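Local coordinates for putative acyl-[acyl-carrier-protein]--UDP-N-acetylglucosamine O-acyltransferase (Bacteroides fragilis, PDB 4R36) that binds UDP-N-acetylglucosamine and probably transfers to it an acyl chain carried by acyl carrier protein, at residues T97-D102 against K119-V124; G83-D88 against I112-A117; D47-I52 against G67-N72; E132-A137 against C146-S151. All blocks are in the same frame, centred on the assembly; numbering follows the deposited sequence.

Interaction 1. Residues T97-D102 against K119-V124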
loop_
_atom_site.group_PDB
_atom_site.type_symbol
_atom_site.label_atom_id
_atom_site.label_comp_id
_atom_site.label_asym_id
_atom_site.label_seq_id
_atom_site.Cartn_x
_atom_site.Cartn_y
_atom_site.Cartn_z
ATOM N N THR A 97 -17.706 -17.251 -5.194
ATOM C CA THR A 97 -16.453 -17.836 -4.887
ATOM C C THR A 97 -15.256 -16.883 -5.078
ATOM O O THR A 97 -15.380 -15.854 -5.776
ATOM C CB THR A 97 -16.181 -19.045 -5.792
ATOM O OG1 THR A 97 -16.353 -18.651 -7.130
ATOM C CG2 THR A 97 -17.180 -20.162 -5.479
ATOM N N ALA A 98 -14.137 -17.309 -4.535
ATOM C CA ALA A 98 -12.786 -16.728 -4.784
ATOM C C ALA A 98 -11.947 -17.902 -5.117
ATOM O O ALA A 98 -11.892 -18.881 -4.331
ATOM C CB ALA A 98 -12.255 -16.011 -3.562
ATOM N N GLU A 99 -11.288 -17.862 -6.273
ATOM C CA GLU A 99 -10.635 -19.027 -6.800
ATOM C C GLU A 99 -9.241 -18.750 -7.260
ATOM O O GLU A 99 -8.988 -17.739 -7.904
ATOM C CB GLU A 99 -11.399 -19.575 -8.028
ATOM C CG GLU A 99 -12.902 -19.664 -7.800
ATOM C CD GLU A 99 -13.716 -20.328 -8.928
ATOM O OE1 GLU A 99 -13.175 -20.867 -9.903
ATOM O OE2 GLU A 99 -14.950 -20.254 -8.868
ATOM N N ILE A 100 -8.340 -19.660 -6.959
ATOM C CA ILE A 100 -7.024 -19.670 -7.600
ATOM C C ILE A 100 -6.792 -21.039 -8.185
ATOM O O ILE A 100 -7.328 -22.034 -7.683
ATOM C CB ILE A 100 -5.858 -19.260 -6.637
ATOM C CG1 ILE A 100 -5.424 -20.406 -5.733
ATOM C CG2 ILE A 100 -6.230 -18.023 -5.836
ATOM C CD1 ILE A 100 -4.317 -20.058 -4.791
ATOM N N GLY A 101 -5.985 -21.072 -9.246
ATOM C CA GLY A 101 -5.628 -22.309 -9.984
ATOM C C GLY A 101 -4.463 -23.042 -9.367
ATOM O O GLY A 101 -4.493 -23.371 -8.176
ATOM N N ASP A 102 -3.464 -23.301 -10.186
ATOM C CA ASP A 102 -2.304 -24.098 -9.809
ATOM C C ASP A 102 -1.034 -23.339 -9.812
ATOM O O ASP A 102 -0.825 -22.409 -10.666
ATOM C CB ASP A 102 -2.099 -25.263 -10.803
ATOM C CG ASP A 102 -3.340 -26.147 -10.952
ATOM O OD1 ASP A 102 -4.127 -26.305 -10.025
ATOM O OD2 ASP A 102 -3.495 -26.670 -12.061
ATOM N N LYS A 119 -20.993 -11.260 -11.491
ATOM C CA LYS A 119 -20.391 -12.400 -12.124
ATOM C C LYS A 119 -20.512 -13.626 -11.210
ATOM O O LYS A 119 -21.123 -14.621 -11.586
ATOM C CB LYS A 119 -18.899 -12.163 -12.492
ATOM C CG LYS A 119 -18.309 -13.335 -13.264
ATOM C CD LYS A 119 -16.855 -13.159 -13.672
ATOM C CE LYS A 119 -16.328 -14.425 -14.295
ATOM N NZ LYS A 119 -14.919 -14.323 -14.777
ATOM N N GLY A 120 -19.938 -13.575 -10.021
ATOM C CA GLY A 120 -20.110 -14.616 -9.035
ATOM C C GLY A 120 -18.881 -15.353 -8.637
ATOM O O GLY A 120 -18.905 -16.133 -7.690
ATOM N N ARG A 121 -17.782 -15.095 -9.356
ATOM C CA ARG A 121 -16.531 -15.823 -9.197
ATOM C C ARG A 121 -15.376 -14.825 -9.422
ATOM O O ARG A 121 -15.343 -14.166 -10.454
ATOM C CB ARG A 121 -16.408 -16.930 -10.245
ATOM C CG ARG A 121 -17.567 -17.957 -10.185
ATOM C CD ARG A 121 -17.495 -18.913 -11.349
ATOM N NE ARG A 121 -16.336 -19.798 -11.288
ATOM C CZ ARG A 121 -15.966 -20.584 -12.278
ATOM N NH1 ARG A 121 -16.671 -20.649 -13.374
ATOM N NH2 ARG A 121 -14.894 -21.354 -12.183
ATOM N N THR A 122 -14.528 -14.670 -8.414
ATOM C CA THR A 122 -13.221 -13.988 -8.548
ATOM C C THR A 122 -12.266 -15.124 -8.901
ATOM O O THR A 122 -12.200 -16.129 -8.216
ATOM C CB THR A 122 -12.830 -13.313 -7.237
ATOM O OG1 THR A 122 -13.916 -12.484 -6.821
ATOM C CG2 THR A 122 -11.547 -12.499 -7.427
ATOM N N ILE A 123 -11.540 -14.980 -9.998
ATOM C CA ILE A 123 -10.705 -16.052 -10.525
ATOM C C ILE A 123 -9.297 -15.610 -10.839
ATOM O O ILE A 123 -9.088 -14.669 -11.625
ATOM C CB ILE A 123 -11.292 -16.635 -11.814
ATOM C CG1 ILE A 123 -12.726 -17.191 -11.550
ATOM C CG2 ILE A 123 -10.370 -17.679 -12.449
ATOM C CD1 ILE A 123 -13.480 -17.583 -12.807
ATOM N N VAL A 124 -8.338 -16.328 -10.249
ATOM C CA VAL A 124 -6.917 -16.258 -10.566
ATOM C C VAL A 124 -6.512 -17.613 -11.171
ATOM O O VAL A 124 -6.935 -18.653 -10.668
ATOM C CB VAL A 124 -6.108 -16.022 -9.312
ATOM C CG1 VAL A 124 -4.599 -16.068 -9.564
ATOM C CG2 VAL A 124 -6.417 -14.672 -8.693
#
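Carboxylate oxygen OE2 of E99 is held from two sides. The hydroxyl OG1 of T97, in the same strand, donates to E99 OE2 over 2.7 Å on the anti lone pair, while R121 NE of the other strand reaches E99 OE2 at 2.8 Å from the syn side, well out of the carboxylate plane. The second oxygen completes a side-on salt bridge: R121 NH2 donates to E99 OE1 at 2.9 Å, on the syn lone pair of that oxygen. Both oxygens fall close to the guanidinium plane, yet the carboxylate is turned 33° against it, so the pairing is bidentate without being coplanar. E99 CG sits beside its own backbone N (chi1 -46°) and the chain then runs extended, which carries the carboxylate to R121. One face of the guanidinium has I123 CD1 above it, toward the rim. The three grips fix the rotation of the carboxylate on a partly exposed face.

Beneath this cluster the backbones form a parallel ladder with strand directions 10° apart. G120 O accepts from T97 N at 3.0 Å, and T97 O from T122 N at 3.0 Å. Next, E99 N donates to T122 O at 2.8 Å, and E99 O accepts from V124 N at 2.8 Å. On the inner face I100 CG2 lies 4.0 Å from V124 CB, side by side, and T122 OG1 turns to N113 O.

This pairs two successive coils on one face of a left-handed parallel beta helix: strand 97-100 stands between strands 68-70 and 121-124, with I100 and T122 packing inward on I112 of strand 111-112.

Interaction 2. Residues G83-D88 against I112-A117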
loop_
_atom_site.group_PDB
_atom_site.type_symbol
_atom_site.label_atom_id
_atom_site.label_comp_id
_atom_site.label_asym_id
_atom_site.label_seq_id
_atom_site.Cartn_x
_atom_site.Cartn_y
_atom_site.Cartn_z
ATOM N N GLY A 83 -11.090 -15.219 -0.003
ATOM C CA GLY A 83 -12.497 -15.463 0.039
ATOM C C GLY A 83 -13.354 -14.565 0.873
ATOM O O GLY A 83 -14.562 -14.798 0.972
ATOM N N ALA A 84 -12.799 -13.483 1.413
ATOM C CA ALA A 84 -13.648 -12.546 2.120
ATOM C C ALA A 84 -14.693 -11.925 1.200
ATOM O O ALA A 84 -14.489 -11.836 -0.046
ATOM C CB ALA A 84 -12.833 -11.469 2.787
ATOM N N ILE A 85 -15.818 -11.535 1.798
ATOM C CA ILE A 85 -16.888 -10.936 1.052
ATOM C C ILE A 85 -16.406 -9.667 0.302
ATOM O O ILE A 85 -15.461 -9.002 0.755
ATOM C CB ILE A 85 -18.122 -10.606 1.878
ATOM C CG1 ILE A 85 -17.799 -9.595 2.992
ATOM C CG2 ILE A 85 -18.712 -11.915 2.433
ATOM C CD1 ILE A 85 -19.013 -9.102 3.692
ATOM N N PRO A 86 -17.036 -9.349 -0.834
ATOM C CA PRO A 86 -16.687 -8.177 -1.570
ATOM C C PRO A 86 -16.643 -6.905 -0.718
ATOM O O PRO A 86 -17.400 -6.729 0.217
ATOM C CB PRO A 86 -17.806 -8.060 -2.615
ATOM C CG PRO A 86 -18.293 -9.458 -2.835
ATOM C CD PRO A 86 -18.046 -10.178 -1.537
ATOM N N GLN A 87 -15.776 -5.991 -1.088
ATOM C CA GLN A 87 -15.782 -4.687 -0.546
ATOM C C GLN A 87 -16.882 -3.814 -1.221
ATOM O O GLN A 87 -17.256 -2.803 -0.717
ATOM C CB GLN A 87 -14.376 -4.067 -0.636
ATOM C CG GLN A 87 -13.329 -4.782 0.228
ATOM C CD GLN A 87 -11.976 -4.132 0.145
ATOM O OE1 GLN A 87 -11.545 -3.687 -0.906
ATOM N NE2 GLN A 87 -11.273 -4.203 1.185
ATOM N N ASP A 88 -17.479 -4.282 -2.275
ATOM C CA ASP A 88 -18.638 -3.633 -2.944
ATOM C C ASP A 88 -19.887 -3.539 -2.056
ATOM O O ASP A 88 -20.461 -4.546 -1.692
ATOM C CB ASP A 88 -18.931 -4.496 -4.168
ATOM C CG ASP A 88 -19.938 -3.889 -5.116
ATOM O OD1 ASP A 88 -20.526 -2.823 -4.779
ATOM O OD2 ASP A 88 -20.118 -4.500 -6.171
ATOM N N ILE A 112 -7.849 -11.765 -1.769
ATOM C CA ILE A 112 -8.642 -12.119 -2.910
ATOM C C ILE A 112 -10.095 -12.278 -2.454
ATOM O O ILE A 112 -10.465 -13.296 -1.876
ATOM C CB ILE A 112 -8.121 -13.381 -3.621
ATOM C CG1 ILE A 112 -6.621 -13.299 -3.911
ATOM C CG2 ILE A 112 -8.908 -13.679 -4.885
ATOM C CD1 ILE A 112 -5.994 -14.556 -4.469
ATOM N N ASN A 113 -10.914 -11.272 -2.723
ATOM C CA ASN A 113 -12.277 -11.317 -2.281
ATOM C C ASN A 113 -13.091 -12.219 -3.226
ATOM O O ASN A 113 -12.853 -12.264 -4.429
ATOM C CB ASN A 113 -12.940 -9.926 -2.244
ATOM C CG ASN A 113 -12.253 -8.862 -1.368
ATOM O OD1 ASN A 113 -12.555 -7.680 -1.554
ATOM N ND2 ASN A 113 -11.400 -9.232 -0.450
ATOM N N ARG A 114 -14.122 -12.880 -2.691
ATOM C CA ARG A 114 -15.065 -13.560 -3.517
ATOM C C ARG A 114 -15.943 -12.646 -4.323
ATOM O O ARG A 114 -15.958 -11.393 -4.154
ATOM C CB ARG A 114 -15.900 -14.572 -2.694
ATOM C CG ARG A 114 -16.878 -14.054 -1.649
ATOM C CD ARG A 114 -17.433 -15.322 -0.964
ATOM N NE ARG A 114 -18.383 -15.114 0.131
ATOM C CZ ARG A 114 -19.719 -15.089 0.034
ATOM N NH1 ARG A 114 -20.330 -15.112 -1.107
ATOM N NH2 ARG A 114 -20.457 -14.957 1.128
ATOM N N GLY A 115 -16.693 -13.241 -5.223
ATOM C CA GLY A 115 -17.464 -12.474 -6.226
ATOM C C GLY A 115 -18.787 -11.835 -5.734
ATOM O O GLY A 115 -19.183 -11.996 -4.581
ATOM N N THR A 116 -19.450 -11.126 -6.645
ATOM C CA THR A 116 -20.788 -10.571 -6.419
ATOM C C THR A 116 -21.727 -11.160 -7.499
ATOM O O THR A 116 -21.280 -11.850 -8.411
ATOM C CB THR A 116 -20.838 -9.056 -6.571
ATOM O OG1 THR A 116 -20.596 -8.677 -7.943
ATOM C CG2 THR A 116 -19.893 -8.374 -5.644
ATOM N N ALA A 117 -23.004 -10.792 -7.454
ATOM C CA ALA A 117 -23.963 -11.203 -8.484
ATOM C C ALA A 117 -23.590 -10.716 -9.873
ATOM O O ALA A 117 -24.083 -11.211 -10.858
ATOM C CB ALA A 117 -25.346 -10.679 -8.135
HETATM O O HOH W 1 -16.621 -15.478 2.436
HETATM O O HOH W 2 -10.197 -11.512 1.004
HETATM O O HOH W 3 -14.059 -6.530 -3.517
HETATM O O HOH W 4 -21.342 -6.021 -8.028
#
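P86 packs tightly on T116: P86 CG is 3.4 Å from T116 CG2, closer than usual van der Waals contact, and the same ring carbon lies 3.2 Å from G115 O. With T116 OG1 set between the backbone N and the carbonyl carbon (chi1 67°), CG2 falls beside the backbone N and meets the proline. Two backbone bonds join the segments. G83 N donates to I112 O at 2.8 Å with a nearly straight N-H (169°), and R114 N to A84 O at 2.9 Å. R114 runs extended from CG to NE past G83 O, and its NH2 lies near I85 CG2.

Waters fill in the next shell. One donates to G83 O and accepts from R114 NE, 2.9 Å from that nitrogen. Another donates to N113 OD1 at 2.7 Å and accepts from Q87 N; a third links D88 OD2 with T116 OG1.

Further out, R114 NH1 is held by S96 OG and E94 O, T116 OG1 pairs with D139, and D88 OD1 forms a salt bridge with K90. R107 of the second subunit donates to I85 O. K90 and H138, which bind UDP-N-acetylglucosamine, both lie close to the D88 side chain.

The two loops leave neighbouring parallel strands, 81-82 and 111-112, of one beta-helix face; the G83 N to I112 O bond carries their pairing one residue past the end of strand 81-82, and N113 bonds onward to V136 of strand 135-136.

Interaction 3. Residues D47-I52 against G67-N72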
loop_
_atom_site.group_PDB
_atom_site.type_symbol
_atom_site.label_atom_id
_atom_site.label_comp_id
_atom_site.label_asym_id
_atom_site.label_seq_id
_atom_site.Cartn_x
_atom_site.Cartn_y
_atom_site.Cartn_z
ATOM N N ASP A 47 -12.375 -22.235 6.676
ATOM C CA ASP A 47 -13.821 -22.262 6.825
ATOM C C ASP A 47 -14.447 -23.464 6.127
ATOM O O ASP A 47 -13.822 -24.216 5.375
ATOM C CB ASP A 47 -14.338 -21.026 6.103
ATOM C CG ASP A 47 -15.300 -20.180 6.870
ATOM O OD1 ASP A 47 -16.039 -20.663 7.745
ATOM O OD2 ASP A 47 -15.380 -18.987 6.417
ATOM N N ARG A 48 -15.741 -23.598 6.346
ATOM C CA ARG A 48 -16.573 -24.456 5.544
ATOM C C ARG A 48 -16.773 -23.871 4.141
ATOM O O ARG A 48 -16.435 -22.694 3.897
ATOM C CB ARG A 48 -17.898 -24.651 6.282
ATOM C CG ARG A 48 -18.804 -23.452 6.218
ATOM C CD ARG A 48 -20.023 -23.570 7.100
ATOM N NE ARG A 48 -20.611 -22.243 7.190
ATOM C CZ ARG A 48 -21.765 -21.884 6.647
ATOM N NH1 ARG A 48 -22.497 -22.740 5.938
ATOM N NH2 ARG A 48 -22.190 -20.662 6.807
ATOM N N ASN A 49 -17.281 -24.694 3.213
ATOM C CA ASN A 49 -17.463 -24.309 1.796
ATOM C C ASN A 49 -16.126 -23.811 1.237
ATOM O O ASN A 49 -16.037 -22.749 0.567
ATOM C CB ASN A 49 -18.533 -23.246 1.664
ATOM C CG ASN A 49 -18.867 -22.916 0.219
ATOM O OD1 ASN A 49 -18.729 -23.727 -0.657
ATOM N ND2 ASN A 49 -19.188 -21.674 -0.027
ATOM N N VAL A 50 -15.107 -24.621 1.486
ATOM C CA VAL A 50 -13.758 -24.416 0.984
ATOM C C VAL A 50 -13.351 -25.702 0.270
ATOM O O VAL A 50 -13.607 -26.829 0.795
ATOM C CB VAL A 50 -12.785 -24.087 2.130
ATOM C CG1 VAL A 50 -11.341 -24.303 1.678
ATOM C CG2 VAL A 50 -13.058 -22.690 2.725
ATOM N N VAL A 51 -12.706 -25.546 -0.892
ATOM C CA VAL A 51 -12.034 -26.617 -1.594
ATOM C C VAL A 51 -10.579 -26.268 -1.816
ATOM O O VAL A 51 -10.271 -25.199 -2.350
ATOM C CB VAL A 51 -12.719 -26.910 -2.925
ATOM C CG1 VAL A 51 -12.081 -28.077 -3.650
ATOM C CG2 VAL A 51 -14.211 -27.125 -2.650
ATOM N N ILE A 52 -9.701 -27.161 -1.373
ATOM C CA ILE A 52 -8.252 -27.051 -1.519
ATOM C C ILE A 52 -7.732 -28.331 -2.168
ATOM O O ILE A 52 -7.978 -29.475 -1.663
ATOM C CB ILE A 52 -7.578 -26.823 -0.137
ATOM C CG1 ILE A 52 -7.967 -25.461 0.474
ATOM C CG2 ILE A 52 -6.080 -26.948 -0.245
ATOM C CD1 ILE A 52 -7.688 -25.356 1.944
ATOM N N GLY A 67 -16.197 -20.012 0.504
ATOM C CA GLY A 67 -16.288 -19.772 -0.909
ATOM C C GLY A 67 -14.969 -19.909 -1.645
ATOM O O GLY A 67 -14.924 -19.708 -2.849
ATOM N N SER A 68 -13.894 -20.173 -0.946
ATOM C CA SER A 68 -12.596 -20.318 -1.610
ATOM C C SER A 68 -12.461 -21.627 -2.335
ATOM O O SER A 68 -12.958 -22.674 -1.858
ATOM C CB SER A 68 -11.466 -20.227 -0.630
ATOM O OG SER A 68 -11.451 -18.992 0.104
ATOM N N ARG A 69 -11.775 -21.558 -3.482
ATOM C CA ARG A 69 -11.465 -22.685 -4.307
ATOM C C ARG A 69 -10.027 -22.561 -4.727
ATOM O O ARG A 69 -9.638 -21.588 -5.422
ATOM C CB ARG A 69 -12.341 -22.687 -5.532
ATOM C CG ARG A 69 -13.844 -22.606 -5.286
ATOM C CD ARG A 69 -14.407 -23.926 -4.772
ATOM N NE ARG A 69 -15.836 -23.835 -4.543
ATOM C CZ ARG A 69 -16.436 -23.578 -3.389
ATOM N NH1 ARG A 69 -15.755 -23.321 -2.291
ATOM N NH2 ARG A 69 -17.767 -23.567 -3.340
ATOM N N ILE A 70 -9.225 -23.514 -4.287
ATOM C CA ILE A 70 -7.829 -23.525 -4.492
ATOM C C ILE A 70 -7.421 -24.783 -5.225
ATOM O O ILE A 70 -7.768 -25.919 -4.822
ATOM C CB ILE A 70 -7.104 -23.362 -3.137
ATOM C CG1 ILE A 70 -7.403 -21.940 -2.570
ATOM C CG2 ILE A 70 -5.614 -23.616 -3.256
ATOM C CD1 ILE A 70 -7.145 -21.836 -1.094
ATOM N N GLY A 71 -6.636 -24.590 -6.275
ATOM C CA GLY A 71 -6.113 -25.702 -7.080
ATOM C C GLY A 71 -4.975 -26.457 -6.477
ATOM O O GLY A 71 -4.939 -26.698 -5.265
ATOM N N ASN A 72 -4.022 -26.815 -7.322
ATOM C CA ASN A 72 -2.857 -27.614 -6.849
ATOM C C ASN A 72 -1.528 -26.893 -6.882
ATOM O O ASN A 72 -1.284 -26.064 -7.758
ATOM C CB ASN A 72 -2.672 -28.842 -7.755
ATOM C CG ASN A 72 -3.951 -29.657 -7.873
ATOM O OD1 ASN A 72 -4.651 -29.925 -6.911
ATOM N ND2 ASN A 72 -4.255 -30.026 -9.073
#
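R69 shares one sheet face with V51 and spends its guanidinium mostly on N49. Its CB starts on that face, across the rung from V51, and CG lies beside the backbone N. A bend at chi2 (-75°) then brings CD over to V51, where R69 CD is 3.8 Å from V51 CG2. The same methyl lies over one face of the guanidinium, so the valine supports the flat group as it doubles back over the backbone. At the tip, NH1 donates to two carbonyls: R69 NH1 to N49 O is 2.9 Å, and R69 NH1 to S68 O, within its own segment, is also 2.9 Å. Both oxygens lie near the guanidinium plane, but each carbonyl is approached from well above its own plane. NH2 finishes the grip end-on, with R69 NH2 to N49 OD1 at 2.9 Å; the N49 amide and the guanidinium planes stand 74° apart.

The same carbonyls also serve the ladder. G67 N reaches N49 O at 2.7 Å, and V51 N reaches S68 O at 3.0 Å, each from the face opposite R69 NH1. The parallel pairing continues as I70 N donates to V51 O at 2.8 Å. Inside the prism of the left-handed beta helix, I52 and I70 lie side by side like stacked rungs.

Between these segments, then, the cationic head is met by neutral oxygens alone. N49 O and S68 O each carry two donors, one from the ladder and one from the arginine, and the positive charge would probably polarise these carbonyls.

Interaction 4. Residues E132-A137 against C146-S151. With ACT (acetate ion), chain D.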
loop_
_atom_site.group_PDB
_atom_site.type_symbol
_atom_site.label_atom_id
_atom_site.label_comp_id
_atom_site.label_asym_id
_atom_site.label_seq_id
_atom_site.Cartn_x
_atom_site.Cartn_y
_atom_site.Cartn_z
ATOM N N GLU A 132 3.347 -9.197 -2.046
ATOM C CA GLU A 132 2.644 -8.890 -0.768
ATOM C C GLU A 132 1.722 -7.719 -0.908
ATOM O O GLU A 132 2.028 -6.755 -1.639
ATOM C CB GLU A 132 3.606 -8.690 0.386
ATOM C CG GLU A 132 4.557 -7.491 0.307
ATOM C CD GLU A 132 3.905 -6.132 0.620
ATOM O OE1 GLU A 132 2.902 -6.077 1.385
ATOM O OE2 GLU A 132 4.485 -5.111 0.141
ATOM N N GLY A 133 0.578 -7.828 -0.236
ATOM C CA GLY A 133 -0.384 -6.798 -0.143
ATOM C C GLY A 133 -1.246 -6.537 -1.394
ATOM O O GLY A 133 -2.151 -5.660 -1.381
ATOM N N VAL A 134 -1.009 -7.286 -2.436
ATOM C CA VAL A 134 -1.845 -7.204 -3.623
ATOM C C VAL A 134 -3.306 -7.483 -3.287
ATOM O O VAL A 134 -3.600 -8.342 -2.444
ATOM C CB VAL A 134 -1.351 -8.153 -4.738
ATOM C CG1 VAL A 134 -2.438 -8.418 -5.838
ATOM C CG2 VAL A 134 -0.133 -7.603 -5.410
ATOM N N HIS A 135 -4.192 -6.663 -3.828
ATOM C CA HIS A 135 -5.624 -6.832 -3.690
ATOM C C HIS A 135 -6.286 -7.242 -4.997
ATOM O O HIS A 135 -6.126 -6.556 -6.078
ATOM C CB HIS A 135 -6.261 -5.579 -3.125
ATOM C CG HIS A 135 -7.759 -5.634 -3.052
ATOM N ND1 HIS A 135 -8.427 -6.325 -2.066
ATOM C CD2 HIS A 135 -8.715 -5.086 -3.843
ATOM C CE1 HIS A 135 -9.722 -6.183 -2.237
ATOM N NE2 HIS A 135 -9.927 -5.473 -3.332
ATOM N N VAL A 136 -7.089 -8.303 -4.921
ATOM C CA VAL A 136 -7.914 -8.739 -6.069
ATOM C C VAL A 136 -9.401 -8.635 -5.706
ATOM O O VAL A 136 -9.861 -9.341 -4.820
ATOM C CB VAL A 136 -7.585 -10.186 -6.446
ATOM C CG1 VAL A 136 -8.344 -10.603 -7.700
ATOM C CG2 VAL A 136 -6.110 -10.389 -6.697
ATOM N N ALA A 137 -10.088 -7.683 -6.347
ATOM C CA ALA A 137 -11.413 -7.338 -5.974
ATOM C C ALA A 137 -12.391 -8.335 -6.545
ATOM O O ALA A 137 -12.053 -9.144 -7.414
ATOM C CB ALA A 137 -11.761 -5.950 -6.422
ATOM N N CYS A 146 1.402 -14.432 -14.777
ATOM C CA CYS A 146 1.486 -12.988 -14.455
ATOM C C CYS A 146 2.311 -12.765 -13.207
ATOM O O CYS A 146 2.417 -13.612 -12.312
ATOM C CB CYS A 146 0.072 -12.379 -14.247
ATOM S SG CYS A 146 -0.989 -12.455 -15.698
ATOM N N ILE A 147 2.923 -11.611 -13.138
ATOM C CA ILE A 147 3.585 -11.145 -11.934
ATOM C C ILE A 147 2.948 -9.824 -11.583
ATOM O O ILE A 147 2.887 -8.897 -12.464
ATOM C CB ILE A 147 5.079 -10.925 -12.230
ATOM C CG1 ILE A 147 5.752 -12.270 -12.629
ATOM C CG2 ILE A 147 5.727 -10.320 -11.019
ATOM C CD1 ILE A 147 7.211 -12.130 -13.026
ATOM N N VAL A 148 2.509 -9.698 -10.363
ATOM C CA VAL A 148 1.825 -8.476 -9.895
ATOM C C VAL A 148 2.553 -7.997 -8.640
ATOM O O VAL A 148 2.638 -8.684 -7.594
ATOM C CB VAL A 148 0.378 -8.707 -9.589
ATOM C CG1 VAL A 148 -0.310 -7.390 -9.176
ATOM C CG2 VAL A 148 -0.354 -9.316 -10.792
ATOM N N GLY A 149 3.115 -6.805 -8.732
ATOM C CA GLY A 149 4.009 -6.274 -7.713
ATOM C C GLY A 149 3.299 -5.777 -6.442
ATOM O O GLY A 149 2.092 -5.615 -6.410
ATOM N N ASN A 150 4.107 -5.525 -5.405
ATOM C CA ASN A 150 3.700 -5.187 -4.080
ATOM C C ASN A 150 2.569 -4.165 -4.035
ATOM O O ASN A 150 2.711 -3.044 -4.616
ATOM C CB ASN A 150 4.864 -4.654 -3.283
ATOM C CG ASN A 150 6.082 -5.609 -3.303
ATOM O OD1 ASN A 150 5.969 -6.729 -2.921
ATOM N ND2 ASN A 150 7.277 -5.093 -3.643
ATOM N N SER A 151 1.466 -4.579 -3.357
ATOM C CA SER A 151 0.365 -3.722 -2.992
ATOM C C SER A 151 -0.326 -3.138 -4.224
ATOM O O SER A 151 -1.024 -2.136 -4.127
ATOM C CB SER A 151 0.808 -2.645 -1.947
ATOM O OG SER A 151 -0.316 -2.220 -1.238
HETATM C C ACT D . -12.369 -3.286 -4.226
HETATM O O ACT D . -11.280 -2.702 -4.533
HETATM O OXT ACT D . -12.367 -4.381 -3.624
HETATM C CH3 ACT D . -13.733 -2.738 -4.606
#
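V134 and V148 cross at about a right angle where two successive coils of the left-handed parallel beta helix turn a corner. The nearest methyls, V134 CG2 and V148 CG1, are 3.8 Å apart. A chi1 of 163° sends CG1 of V134 opposite the backbone N and leaves CG2 beside it, close against G149 O of the 149-151 bend at 3.1 Å.

E132 and N150 likewise cross at roughly 90°. The glutamate folds back at chi2 (77°), so that E132 OE2 comes to rest 3.5 Å from N150 CB, a van der Waals contact; its charge is spent on a salt bridge to K153 of the third subunit. The corner therefore faces the threefold interface.

Backbone contacts join the two bends. S151 N donates to E132 O at 2.8 Å, in the carbonyl plane, and the CA-H groups of N150 and S151 point at E132 O and G133 O respectively. G133 and S151, both at positive phi, make the turns, and K153 of the same chain draws on G133 O and S151 OG together.

H135 swings away from the corner, packing on Q87 and N113 with ND1 bonded to T111 OG1. Its other ring nitrogen meets an acetate, probably from the crystallisation liquor, that also lies beside N150 of the second subunit: H135 NE2 donates to acetate OXT at 2.7 Å, with A137 CB 3.3 Å from that oxygen.

Overall arrangement
From the N terminus, interaction 3 comes first, closing one coil by pairing strand 51-52 with strand 68-70. Interaction 2 then opens at 83-88, and interaction 1 opens inside it at 97-102; 112-117 closes the first before 119-124 closes the second, so these two cross. Interaction 4 follows in series, joining corners of later coils. No contact nests within another. Interactions 1 and 3 share one sheet, bridged by I100 N to R69 O. Interactions 1 and 2 meet through T122 OG1 and N113 O, tying that sheet to the loops beside it, while N113 N to V136 O carries the connection to interaction 4. Interactions 3 and 4 do not touch, their nearest atoms about 11 Å apart.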